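Local atomic coordinates of copper-containing nitrite reductase (Hyphomicrobium denitrificans 1NES1, PDB entry 6TFO), a protein that probably catalyses the one-electron reduction of nitrite to nitric oxide, using bound copper ions and electrons drawn from a cytochrome c. Residues Y87-A92 / S101-I106; N57-V62 / V130-P135; V31-T36 / Q69-N74. One frame throughout, in Å; residues are numbered along the deposited sequence.

All three interactions belong to the N-terminal cupredoxin domain, a two-sheet beta sandwich whose type 1 copper is held by His80, Cys117, His122 and Met127. Interaction 3 lies within one sheet and interaction 2 within the other, their centres about 14 Å apart; they meet in the core, where Phe32 CE2 comes to 3.5 Å from Val62 CG1. Interaction 1 joins the outermost strands 89-90 and 100-106 of the two sheets. It meets interaction 3, about 11 Å away between centres, through Ser101 O and Leu72 N at 2.8 Å, and interaction 2 where Phe105 CZ packs 3.7 Å from Leu131 CD2. The copper is about 6 Å from the side chain of Thr36 and about 9 Å from that of Ser91.

Interaction 1 of 3, residues Y87-A92 / S101-I106; sequences YAARSA and STFSFI
Ala89 sets its methyl in the notch formed by the rings of Phe103 and Phe105, at an edge of the cupredoxin beta sandwich where the outermost strands of the two sheets, 89-90 and 100-106, face each other while running in nearly opposite directions. The Ala89 CB knob lies 3.8 Å from Phe105 CD1 and meets the rim of the other ring, near its plane, at Phe103 CE2. Both phenylalanines carry CG between the backbone N and the carbonyl carbon (chi1 70° in Phe103), which raises their rings toward 87-92. Phe103 thereby offers a face to the Arg90-Ser91 peptide, Ser91 N sitting 3.4 Å from Phe103 CD1; Met220 of a second subunit also packs on this residue. Further along, Phe105 CD2 presses on one face of the Tyr87 ring, 3.7 Å from Tyr87 CD1, in an oblique pair with planes 37° apart. Lys109 N bonds Tyr87 OH, and Phe113 meets the tyrosine ring edge-to-face. A G1 bulge at Ala88 and Ala89, both opposite Ile84, distorts the short edge strand beside these rings. At the other end Ser91 CB rests on Ser101 OG, the hydroxyl oxygen that accepts a hydrogen bond from Ala92 N at 2.8 Å.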
ATOM      1  N   TYR C  87      -7.367  27.168 -32.117  1.00 65.90           N
ATOM      2  CA  TYR C  87      -7.531  25.943 -32.940  1.00 56.86           C
ATOM      3  C   TYR C  87      -8.939  25.368 -32.772  1.00 51.89           C
ATOM      4  O   TYR C  87      -9.210  24.289 -33.301  1.00 50.25           O
ATOM      5  CB  TYR C  87      -6.474  24.908 -32.552  1.00 56.18           C
ATOM      6  CG  TYR C  87      -5.102  25.268 -33.056  1.00 57.39           C
ATOM      7  CD1 TYR C  87      -4.780  25.088 -34.379  1.00 58.29           C
ATOM      8  CD2 TYR C  87      -4.150  25.852 -32.241  1.00 59.15           C
ATOM      9  CE1 TYR C  87      -3.536  25.427 -34.868  1.00 57.81           C
ATOM     10  CE2 TYR C  87      -2.904  26.206 -32.720  1.00 59.74           C
ATOM     11  CZ  TYR C  87      -2.589  25.990 -34.045  1.00 57.78           C
ATOM     12  OH  TYR C  87      -1.362  26.310 -34.547  1.00 65.88           O
ATOM     13  N   ALA C  88      -9.820  26.045 -32.048  1.00 47.19           N
ATOM     14  CA  ALA C  88     -11.150  25.510 -31.693  1.00 50.79           C
ATOM     15  C   ALA C  88     -11.049  24.014 -31.374  1.00 48.83           C
ATOM     16  O   ALA C  88     -11.958  23.274 -31.725  1.00 56.77           O
ATOM     17  CB  ALA C  88     -12.089  25.766 -32.835  1.00 53.68           C
ATOM     18  N   ALA C  89      -9.972  23.596 -30.719  1.00 47.60           N
ATOM     19  CA  ALA C  89      -9.668  22.193 -30.347  1.00 47.00           C
ATOM     20  C   ALA C  89      -9.951  22.002 -28.856  1.00 47.90           C
ATOM     21  O   ALA C  89      -9.502  22.846 -28.067  1.00 53.00           O
ATOM     22  CB  ALA C  89      -8.217  21.898 -30.654  1.00 46.63           C
ATOM     23  N   ARG C  90     -10.662  20.941 -28.480  1.00 46.38           N
ATOM     24  CA  ARG C  90     -10.859  20.616 -27.047  1.00 46.25           C
ATOM     25  C   ARG C  90     -11.075  19.112 -26.872  1.00 48.14           C
ATOM     26  O   ARG C  90     -11.549  18.449 -27.804  1.00 49.12           O
ATOM     27  CB  ARG C  90     -12.020  21.417 -26.454  1.00 43.87           C
ATOM     28  CG  ARG C  90     -13.392  21.002 -26.959  1.00 45.05           C
ATOM     29  CD  ARG C  90     -14.427  22.074 -26.637  1.00 47.51           C
ATOM     30  NE  ARG C  90     -14.513  22.294 -25.204  1.00 48.39           N
ATOM     31  CZ  ARG C  90     -14.690  23.478 -24.623  1.00 50.70           C
ATOM     32  NH1 ARG C  90     -14.814  24.579 -25.342  1.00 54.53           N
ATOM     33  NH2 ARG C  90     -14.723  23.575 -23.310  1.00 51.06           N
ATOM     34  N   SER C  91     -10.713  18.607 -25.696  1.00 47.18           N
ATOM     35  CA  SER C  91     -11.123  17.273 -25.200  1.00 44.47           C
ATOM     36  C   SER C  91     -12.598  17.337 -24.822  1.00 45.09           C
ATOM     37  O   SER C  91     -13.152  18.462 -24.742  1.00 44.66           O
ATOM     38  CB  SER C  91     -10.315  16.859 -24.013  1.00 48.93           C
ATOM     39  OG  SER C  91     -10.860  17.443 -22.829  1.00 47.03           O
ATOM     40  N   ALA C  92     -13.185  16.168 -24.558  1.00 41.14           N
ATOM     41  CA  ALA C  92     -14.437  16.035 -23.789  1.00 42.71           C
ATOM     42  C   ALA C  92     -14.121  16.312 -22.314  1.00 44.80           C
ATOM     43  O   ALA C  92     -12.929  16.279 -21.940  1.00 44.69           O
ATOM     44  CB  ALA C  92     -15.018  14.654 -23.986  1.00 39.76           C
ATOM     45  N   SER C 101      -9.955  11.344 -22.665  1.00 38.23           N
ATOM     46  CA  SER C 101     -10.470  11.950 -23.910  1.00 42.90           C
ATOM     47  C   SER C 101      -9.261  12.378 -24.731  1.00 47.58           C
ATOM     48  O   SER C 101      -8.380  13.080 -24.169  1.00 45.48           O
ATOM     49  CB  SER C 101     -11.413  13.086 -23.665  1.00 44.01           C
ATOM     50  OG  SER C 101     -11.675  13.787 -24.881  1.00 44.57           O
ATOM     51  N   THR C 102      -9.189  11.889 -25.969  1.00 44.55           N
ATOM     52  CA  THR C 102      -8.148  12.287 -26.931  1.00 47.86           C
ATOM     53  C   THR C 102      -8.816  13.199 -27.963  1.00 47.33           C
ATOM     54  O   THR C 102     -10.048  13.026 -28.209  1.00 42.22           O
ATOM     55  CB  THR C 102      -7.439  11.036 -27.453  1.00 48.93           C
ATOM     56  OG1 THR C 102      -6.816  10.442 -26.307  1.00 44.67           O
ATOM     57  CG2 THR C 102      -6.474  11.346 -28.576  1.00 54.09           C
ATOM     58  N   PHE C 103      -8.053  14.180 -28.444  1.00 45.34           N
ATOM     59  CA  PHE C 103      -8.452  15.150 -29.491  1.00 43.78           C
ATOM     60  C   PHE C 103      -7.213  15.448 -30.337  1.00 45.76           C
ATOM     61  O   PHE C 103      -6.063  15.195 -29.886  1.00 47.59           O
ATOM     62  CB  PHE C 103      -9.109  16.390 -28.875  1.00 49.47           C
ATOM     63  CG  PHE C 103      -8.220  17.340 -28.098  1.00 49.90           C
ATOM     64  CD1 PHE C 103      -7.878  17.072 -26.781  1.00 54.39           C
ATOM     65  CD2 PHE C 103      -7.775  18.533 -28.658  1.00 47.79           C
ATOM     66  CE1 PHE C 103      -7.075  17.953 -26.066  1.00 51.79           C
ATOM     67  CE2 PHE C 103      -6.985  19.415 -27.936  1.00 47.62           C
ATOM     68  CZ  PHE C 103      -6.635  19.123 -26.645  1.00 48.12           C
ATOM     69  N   SER C 104      -7.430  15.908 -31.566  1.00 41.52           N
ATOM     70  CA  SER C 104      -6.319  16.253 -32.482  1.00 41.81           C
ATOM     71  C   SER C 104      -6.687  17.478 -33.314  1.00 41.76           C
ATOM     72  O   SER C 104      -7.852  17.899 -33.316  1.00 35.74           O
ATOM     73  CB  SER C 104      -5.976  15.095 -33.346  1.00 42.41           C
ATOM     74  OG  SER C 104      -7.137  14.692 -34.045  1.00 45.76           O
ATOM     75  N   PHE C 105      -5.688  18.010 -33.995  1.00 43.47           N
ATOM     76  CA  PHE C 105      -5.801  19.235 -34.809  1.00 44.60           C
ATOM     77  C   PHE C 105      -4.484  19.364 -35.566  1.00 44.73           C
ATOM     78  O   PHE C 105      -3.508  18.666 -35.182  1.00 45.25           O
ATOM     79  CB  PHE C 105      -6.091  20.445 -33.912  1.00 50.22           C
ATOM     80  CG  PHE C 105      -5.004  20.755 -32.907  1.00 47.49           C
ATOM     81  CD1 PHE C 105      -5.005  20.163 -31.653  1.00 47.25           C
ATOM     82  CD2 PHE C 105      -3.987  21.651 -33.213  1.00 49.54           C
ATOM     83  CE1 PHE C 105      -3.996  20.439 -30.742  1.00 51.86           C
ATOM     84  CE2 PHE C 105      -2.975  21.929 -32.304  1.00 48.13           C
ATOM     85  CZ  PHE C 105      -2.980  21.320 -31.069  1.00 51.28           C
ATOM     86  N   ILE C 106      -4.477  20.217 -36.589  1.00 44.28           N
ATOM     87  CA  ILE C 106      -3.265  20.543 -37.382  1.00 48.54           C
ATOM     88  C   ILE C 106      -2.682  21.832 -36.821  1.00 46.61           C
ATOM     89  O   ILE C 106      -3.416  22.823 -36.800  1.00 44.53           O
ATOM     90  CB  ILE C 106      -3.603  20.662 -38.882  1.00 49.76           C
ATOM     91  CG1 ILE C 106      -4.326  19.412 -39.400  1.00 42.96           C
ATOM     92  CG2 ILE C 106      -2.337  20.960 -39.672  1.00 54.42           C
ATOM     93  CD1 ILE C 106      -4.359  19.289 -40.900  1.00 43.81           C
TER

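Interaction 2 of 3, residues N57-V62 / V130-P135; sequences NPKLVV and VLQVVP
Leu60 uses both backbone polar groups across this contact: its N donates to Val130 O at 3.0 Å, and its O accepts a hydrogen bond from Gln132 N at 2.8 Å, the donor tilted 34° out of the carbonyl plane. Val62 repeats the pattern two residues on. Its N meets Gln132 O at 2.8 Å in a nearly straight bond of 172°, and Val62 O accepts a hydrogen bond from Val134 N at 2.9 Å. This is a parallel ladder, with strand axes 18° apart, between edge strand 60-63 and strand 128-134 of one sheet of the cupredoxin sandwich. Before the ladder starts, a water bridges the segments: it gives a hydrogen to Asn57 O at 2.7 Å and accepts one from Val130 N at 2.8 Å. Pro58 O is bonded instead to Tyr115 OH on strand 111-116. On the side of Val61 and Gln132, Lys59, bent at its third side-chain torsion, passes its aliphatic chain slantwise across Val130 CG2 and brings NZ to Gln132 OE1, a weak bond of 3.4 Å. The face of Leu60, Val62, Leu131 and Val133 is apolar. Leu131 CD1 lies against Leu60 CB and Val62 CG1, while Val62 CG2 meets Val133 CG2 at 3.6 Å; Ala107 packs on both valines and Tyr87 on Val133.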
ATOM      1  N   ASN C  57       2.312  21.291 -16.124  1.00 44.41           N
ATOM      2  CA  ASN C  57       1.886  22.212 -17.206  1.00 47.89           C
ATOM      3  C   ASN C  57       2.980  22.272 -18.274  1.00 51.48           C
ATOM      4  O   ASN C  57       3.459  23.356 -18.623  1.00 46.73           O
ATOM      5  CB  ASN C  57       1.494  23.564 -16.623  1.00 45.61           C
ATOM      6  CG  ASN C  57       0.296  23.449 -15.707  1.00 49.92           C
ATOM      7  OD1 ASN C  57      -0.549  22.577 -15.922  1.00 43.72           O
ATOM      8  ND2 ASN C  57       0.230  24.293 -14.673  1.00 49.11           N
ATOM      9  N   PRO C  58       3.367  21.115 -18.871  1.00 49.57           N
ATOM     10  CA  PRO C  58       4.509  21.059 -19.784  1.00 52.07           C
ATOM     11  C   PRO C  58       4.262  21.892 -21.039  1.00 51.44           C
ATOM     12  O   PRO C  58       3.123  21.954 -21.501  1.00 51.93           O
ATOM     13  CB  PRO C  58       4.661  19.575 -20.162  1.00 50.62           C
ATOM     14  CG  PRO C  58       3.280  19.008 -19.905  1.00 50.81           C
ATOM     15  CD  PRO C  58       2.723  19.803 -18.734  1.00 49.30           C
ATOM     16  N   LYS C  59       5.332  22.504 -21.552  1.00 53.55           N
ATOM     17  CA  LYS C  59       5.312  23.163 -22.877  1.00 55.87           C
ATOM     18  C   LYS C  59       5.260  22.041 -23.926  1.00 52.30           C
ATOM     19  O   LYS C  59       6.127  21.135 -23.887  1.00 46.66           O
ATOM     20  CB  LYS C  59       6.516  24.090 -23.060  1.00 57.06           C
ATOM     21  CG  LYS C  59       6.510  24.857 -24.371  1.00 62.15           C
ATOM     22  CD  LYS C  59       7.763  25.641 -24.621  1.00 68.86           C
ATOM     23  CE  LYS C  59       7.653  27.056 -24.104  1.00 75.22           C
ATOM     24  NZ  LYS C  59       8.692  27.933 -24.684  1.00 81.45           N
ATOM     25  N   LEU C  60       4.247  22.082 -24.793  1.00 50.77           N
ATOM     26  CA  LEU C  60       4.074  21.125 -25.912  1.00 47.67           C
ATOM     27  C   LEU C  60       4.665  21.761 -27.173  1.00 47.78           C
ATOM     28  O   LEU C  60       4.019  22.667 -27.760  1.00 47.50           O
ATOM     29  CB  LEU C  60       2.577  20.835 -26.037  1.00 45.43           C
ATOM     30  CG  LEU C  60       1.889  20.381 -24.754  1.00 44.19           C
ATOM     31  CD1 LEU C  60       0.470  19.926 -25.033  1.00 42.64           C
ATOM     32  CD2 LEU C  60       2.656  19.270 -24.047  1.00 47.23           C
ATOM     33  N   VAL C  61       5.889  21.363 -27.536  1.00 50.78           N
ATOM     34  CA  VAL C  61       6.598  21.935 -28.721  1.00 55.12           C
ATOM     35  C   VAL C  61       6.244  21.106 -29.960  1.00 49.81           C
ATOM     36  O   VAL C  61       6.517  19.887 -29.984  1.00 49.16           O
ATOM     37  CB  VAL C  61       8.120  22.025 -28.519  1.00 58.46           C
ATOM     38  CG1 VAL C  61       8.824  22.407 -29.815  1.00 56.90           C
ATOM     39  CG2 VAL C  61       8.478  22.994 -27.406  1.00 58.69           C
ATOM     40  N   VAL C  62       5.651  21.775 -30.937  1.00 47.71           N
ATOM     41  CA  VAL C  62       5.198  21.183 -32.227  1.00 54.87           C
ATOM     42  C   VAL C  62       5.681  22.095 -33.353  1.00 56.93           C
ATOM     43  O   VAL C  62       5.866  23.294 -33.105  1.00 51.17           O
ATOM     44  CB  VAL C  62       3.676  20.958 -32.282  1.00 56.37           C
ATOM     45  CG1 VAL C  62       3.181  20.149 -31.096  1.00 56.96           C
ATOM     46  CG2 VAL C  62       2.883  22.246 -32.422  1.00 57.49           C
ATOM     47  N   VAL C 130       1.362  26.027 -22.162  1.00 53.01           N
ATOM     48  CA  VAL C 130       1.477  26.616 -23.526  1.00 55.48           C
ATOM     49  C   VAL C 130       1.792  25.494 -24.525  1.00 55.96           C
ATOM     50  O   VAL C 130       2.623  24.581 -24.225  1.00 56.21           O
ATOM     51  CB  VAL C 130       2.453  27.810 -23.580  1.00 56.64           C
ATOM     52  CG1 VAL C 130       2.691  28.415 -22.197  1.00 55.78           C
ATOM     53  CG2 VAL C 130       3.772  27.481 -24.250  1.00 60.50           C
ATOM     54  N   LEU C 131       1.064  25.528 -25.640  1.00 53.95           N
ATOM     55  CA  LEU C 131       1.420  24.875 -26.921  1.00 52.75           C
ATOM     56  C   LEU C 131       2.343  25.827 -27.675  1.00 52.07           C
ATOM     57  O   LEU C 131       1.913  26.952 -27.940  1.00 49.47           O
ATOM     58  CB  LEU C 131       0.131  24.627 -27.704  1.00 53.10           C
ATOM     59  CG  LEU C 131       0.308  24.009 -29.086  1.00 58.07           C
ATOM     60  CD1 LEU C 131       0.702  22.536 -28.980  1.00 56.52           C
ATOM     61  CD2 LEU C 131      -0.970  24.161 -29.909  1.00 52.90           C
ATOM     62  N   GLN C 132       3.570  25.416 -27.986  1.00 60.12           N
ATOM     63  CA  GLN C 132       4.465  26.237 -28.846  1.00 62.05           C
ATOM     64  C   GLN C 132       4.573  25.592 -30.223  1.00 57.91           C
ATOM     65  O   GLN C 132       5.133  24.475 -30.308  1.00 56.59           O
ATOM     66  CB  GLN C 132       5.858  26.447 -28.263  1.00 60.88           C
ATOM     67  CG  GLN C 132       6.325  27.865 -28.549  1.00 66.70           C
ATOM     68  CD  GLN C 132       7.809  28.070 -28.446  1.00 69.14           C
ATOM     69  OE1 GLN C 132       8.551  27.214 -27.958  1.00 67.38           O
ATOM     70  NE2 GLN C 132       8.232  29.234 -28.917  1.00 70.30           N
ATOM     71  N   VAL C 133       4.053  26.296 -31.233  1.00 58.63           N
ATOM     72  CA  VAL C 133       4.131  25.933 -32.677  1.00 55.54           C
ATOM     73  C   VAL C 133       5.268  26.745 -33.314  1.00 57.09           C
ATOM     74  O   VAL C 133       5.137  27.978 -33.433  1.00 49.53           O
ATOM     75  CB  VAL C 133       2.785  26.180 -33.375  1.00 59.89           C
ATOM     76  CG1 VAL C 133       2.799  25.657 -34.795  1.00 58.76           C
ATOM     77  CG2 VAL C 133       1.624  25.581 -32.590  1.00 64.24           C
ATOM     78  N   VAL C 134       6.335  26.047 -33.704  1.00 57.32           N
ATOM     79  CA  VAL C 134       7.637  26.601 -34.164  1.00 59.09           C
ATOM     80  C   VAL C 134       7.720  26.429 -35.673  1.00 65.97           C
ATOM     81  O   VAL C 134       7.273  25.417 -36.211  1.00 64.25           O
ATOM     82  CB  VAL C 134       8.780  25.871 -33.441  1.00 64.77           C
ATOM     83  CG1 VAL C 134      10.041  25.757 -34.279  1.00 72.07           C
ATOM     84  CG2 VAL C 134       9.066  26.520 -32.096  1.00 70.86           C
ATOM     85  N   PRO C 135       8.288  27.404 -36.418  1.00 74.59           N
ATOM     86  CA  PRO C 135       8.414  27.266 -37.866  1.00 71.33           C
ATOM     87  C   PRO C 135       9.446  26.177 -38.196  1.00 66.16           C
ATOM     88  O   PRO C 135      10.260  25.836 -37.341  1.00 67.68           O
ATOM     89  CB  PRO C 135       8.849  28.663 -38.326  1.00 72.71           C
ATOM     90  CG  PRO C 135       9.589  29.222 -37.133  1.00 75.02           C
ATOM     91  CD  PRO C 135       8.830  28.682 -35.932  1.00 82.34           C
TER
HETATM   92  O   HOH W   1       3.371  25.465 -20.249  1.00 39.78           O

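Interaction 3 of 3, residues V31-T36 / Q69-N74; sequences VFTLRT and QINLIN
The hydroxyl of Thr36 rests against the backbone of Asn74, OG1 to CA 3.5 Å, and two polar groups just beyond that residue grip it, Gly75 N and Glu76 OE1. A chi1 of 67° turns OG1 toward the Asn74 backbone while the CG2 methyl packs 4.0 Å from Leu72 CD1; the Thr36 side chain also comes to about 3 Å from those of His80 and Met127, ligands of this domain's copper. Behind it runs a regular parallel ladder. Phe32 N and Leu34 N donate to Gln69 O and Asn71 O, Asn71 N and Ile73 N return to Phe32 O and Leu34 O, and Thr36 N closes it on Ile73 O at 3.0 Å. On the face of Thr33, Asn71 ND2 adds a straight but weak bond to Thr33 OG1 at 3.3 Å, its OD1 pairing with Thr102 OG1 on strand 100-106. Beside it Thr33 CG2 touches Ile73 CD1 at 3.6 Å, and Arg35 NH2 approaches Ile73 CG2 at 3.8 Å, with a long, weak ion pair to Glu319 of a second subunit. Phe32, Leu34 and Ile70 project into the sandwich, Phe32 onto Leu60 and Val62 of the other sheet, and the paired strands lie between 42-48, beside 30-39, and 100-106, beside 67-73.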
ATOM      1  N   VAL C  31       2.219  13.100 -30.539  1.00 48.80           N
ATOM      2  CA  VAL C  31       1.314  12.758 -29.397  1.00 55.49           C
ATOM      3  C   VAL C  31       1.904  13.259 -28.060  1.00 49.80           C
ATOM      4  O   VAL C  31       3.118  13.144 -27.819  1.00 42.54           O
ATOM      5  CB  VAL C  31       0.918  11.266 -29.350  1.00 57.20           C
ATOM      6  CG1 VAL C  31       1.044  10.609 -30.708  1.00 58.58           C
ATOM      7  CG2 VAL C  31       1.663  10.488 -28.284  1.00 65.97           C
ATOM      8  N   PHE C  32       1.023  13.807 -27.233  1.00 49.16           N
ATOM      9  CA  PHE C  32       1.269  14.249 -25.840  1.00 50.81           C
ATOM     10  C   PHE C  32       0.174  13.634 -24.963  1.00 47.10           C
ATOM     11  O   PHE C  32      -1.022  13.754 -25.333  1.00 49.18           O
ATOM     12  CB  PHE C  32       1.245  15.778 -25.761  1.00 47.16           C
ATOM     13  CG  PHE C  32       2.264  16.465 -26.633  1.00 51.74           C
ATOM     14  CD1 PHE C  32       3.616  16.431 -26.318  1.00 52.76           C
ATOM     15  CD2 PHE C  32       1.874  17.162 -27.767  1.00 55.61           C
ATOM     16  CE1 PHE C  32       4.553  17.090 -27.104  1.00 47.36           C
ATOM     17  CE2 PHE C  32       2.813  17.796 -28.567  1.00 51.08           C
ATOM     18  CZ  PHE C  32       4.153  17.743 -28.240  1.00 48.46           C
ATOM     19  N   THR C  33       0.568  13.007 -23.857  1.00 45.15           N
ATOM     20  CA  THR C  33      -0.359  12.513 -22.802  1.00 50.96           C
ATOM     21  C   THR C  33      -0.287  13.438 -21.569  1.00 52.52           C
ATOM     22  O   THR C  33       0.828  13.703 -21.061  1.00 49.99           O
ATOM     23  CB  THR C  33      -0.057  11.041 -22.488  1.00 48.21           C
ATOM     24  OG1 THR C  33      -0.043  10.334 -23.728  1.00 47.18           O
ATOM     25  CG2 THR C  33      -1.084  10.416 -21.576  1.00 51.64           C
ATOM     26  N   LEU C  34      -1.434  13.947 -21.123  1.00 51.28           N
ATOM     27  CA  LEU C  34      -1.536  14.787 -19.903  1.00 49.05           C
ATOM     28  C   LEU C  34      -2.409  14.056 -18.887  1.00 49.14           C
ATOM     29  O   LEU C  34      -3.504  13.609 -19.272  1.00 43.12           O
ATOM     30  CB  LEU C  34      -2.147  16.144 -20.245  1.00 46.38           C
ATOM     31  CG  LEU C  34      -1.406  16.980 -21.283  1.00 45.45           C
ATOM     32  CD1 LEU C  34      -2.110  18.332 -21.453  1.00 42.20           C
ATOM     33  CD2 LEU C  34       0.056  17.190 -20.916  1.00 44.05           C
ATOM     34  N   ARG C  35      -1.917  13.952 -17.648  1.00 54.32           N
ATOM     35  CA  ARG C  35      -2.686  13.494 -16.463  1.00 52.40           C
ATOM     36  C   ARG C  35      -2.976  14.733 -15.602  1.00 47.45           C
ATOM     37  O   ARG C  35      -2.041  15.507 -15.332  1.00 49.10           O
ATOM     38  CB  ARG C  35      -1.917  12.383 -15.741  1.00 50.28           C
ATOM     39  CG  ARG C  35      -2.613  11.831 -14.508  1.00 57.18           C
ATOM     40  CD  ARG C  35      -1.955  10.573 -13.964  1.00 61.66           C
ATOM     41  NE  ARG C  35      -2.494   9.426 -14.685  1.00 70.29           N
ATOM     42  CZ  ARG C  35      -1.813   8.600 -15.486  1.00 72.52           C
ATOM     43  NH1 ARG C  35      -0.503   8.723 -15.657  1.00 65.13           N
ATOM     44  NH2 ARG C  35      -2.462   7.617 -16.086  1.00 74.36           N
ATOM     45  N   THR C  36      -4.234  14.940 -15.222  1.00 43.81           N
ATOM     46  CA  THR C  36      -4.616  15.996 -14.260  1.00 46.18           C
ATOM     47  C   THR C  36      -4.114  15.572 -12.874  1.00 48.53           C
ATOM     48  O   THR C  36      -4.045  14.365 -12.610  1.00 44.50           O
ATOM     49  CB  THR C  36      -6.125  16.254 -14.259  1.00 44.59           C
ATOM     50  OG1 THR C  36      -6.756  15.085 -13.734  1.00 42.76           O
ATOM     51  CG2 THR C  36      -6.655  16.577 -15.633  1.00 46.49           C
ATOM     52  N   GLN C  69      -1.918  15.185 -31.485  1.00 40.71           N
ATOM     53  CA  GLN C  69      -2.841  14.352 -30.685  1.00 45.34           C
ATOM     54  C   GLN C  69      -2.505  14.604 -29.212  1.00 43.97           C
ATOM     55  O   GLN C  69      -1.332  14.449 -28.832  1.00 40.90           O
ATOM     56  CB  GLN C  69      -2.690  12.874 -31.035  1.00 45.73           C
ATOM     57  CG  GLN C  69      -3.683  11.980 -30.311  1.00 47.68           C
ATOM     58  CD  GLN C  69      -3.511  10.519 -30.646  1.00 48.68           C
ATOM     59  OE1 GLN C  69      -3.239  10.130 -31.787  1.00 49.36           O
ATOM     60  NE2 GLN C  69      -3.715   9.685 -29.639  1.00 50.75           N
ATOM     61  N   ILE C  70      -3.494  15.035 -28.435  1.00 41.84           N
ATOM     62  CA  ILE C  70      -3.372  15.235 -26.966  1.00 42.94           C
ATOM     63  C   ILE C  70      -4.318  14.237 -26.316  1.00 41.01           C
ATOM     64  O   ILE C  70      -5.533  14.311 -26.597  1.00 40.68           O
ATOM     65  CB  ILE C  70      -3.691  16.685 -26.574  1.00 44.95           C
ATOM     66  CG1 ILE C  70      -2.599  17.651 -27.043  1.00 47.75           C
ATOM     67  CG2 ILE C  70      -3.915  16.775 -25.080  1.00 48.82           C
ATOM     68  CD1 ILE C  70      -3.037  19.104 -27.086  1.00 50.28           C
ATOM     69  N   ASN C  71      -3.768  13.319 -25.523  1.00 40.25           N
ATOM     70  CA  ASN C  71      -4.542  12.360 -24.689  1.00 42.73           C
ATOM     71  C   ASN C  71      -4.689  12.937 -23.276  1.00 45.46           C
ATOM     72  O   ASN C  71      -3.653  13.044 -22.574  1.00 49.67           O
ATOM     73  CB  ASN C  71      -3.848  11.004 -24.633  1.00 40.49           C
ATOM     74  CG  ASN C  71      -3.506  10.477 -26.008  1.00 40.22           C
ATOM     75  OD1 ASN C  71      -4.351  10.454 -26.903  1.00 37.31           O
ATOM     76  ND2 ASN C  71      -2.256  10.072 -26.184  1.00 41.23           N
ATOM     77  N   LEU C  72      -5.904  13.317 -22.869  1.00 46.52           N
ATOM     78  CA  LEU C  72      -6.172  13.778 -21.478  1.00 43.28           C
ATOM     79  C   LEU C  72      -6.654  12.598 -20.636  1.00 43.83           C
ATOM     80  O   LEU C  72      -7.638  11.963 -21.032  1.00 46.15           O
ATOM     81  CB  LEU C  72      -7.219  14.893 -21.459  1.00 43.15           C
ATOM     82  CG  LEU C  72      -7.459  15.526 -20.087  1.00 43.26           C
ATOM     83  CD1 LEU C  72      -6.167  16.107 -19.527  1.00 44.69           C
ATOM     84  CD2 LEU C  72      -8.533  16.595 -20.160  1.00 42.21           C
ATOM     85  N   ILE C  73      -5.988  12.357 -19.503  1.00 45.13           N
ATOM     86  CA  ILE C  73      -6.345  11.305 -18.511  1.00 43.44           C
ATOM     87  C   ILE C  73      -6.557  11.983 -17.153  1.00 47.90           C
ATOM     88  O   ILE C  73      -5.632  12.684 -16.671  1.00 43.89           O
ATOM     89  CB  ILE C  73      -5.252  10.230 -18.446  1.00 42.43           C
ATOM     90  CG1 ILE C  73      -4.878   9.745 -19.847  1.00 43.71           C
ATOM     91  CG2 ILE C  73      -5.677   9.094 -17.522  1.00 41.94           C
ATOM     92  CD1 ILE C  73      -3.786   8.707 -19.873  1.00 44.61           C
ATOM     93  N   ASN C  74      -7.730  11.758 -16.562  1.00 48.11           N
ATOM     94  CA  ASN C  74      -8.112  12.252 -15.218  1.00 44.56           C
ATOM     95  C   ASN C  74      -7.268  11.531 -14.157  1.00 44.05           C
ATOM     96  O   ASN C  74      -7.347  10.300 -14.080  1.00 41.12           O
ATOM     97  CB  ASN C  74      -9.603  12.033 -15.005  1.00 44.07           C
ATOM     98  CG  ASN C  74     -10.125  12.754 -13.789  1.00 46.50           C
ATOM     99  OD1 ASN C  74      -9.497  12.703 -12.737  1.00 50.05           O
ATOM    100  ND2 ASN C  74     -11.274  13.401 -13.930  1.00 41.46           N
TER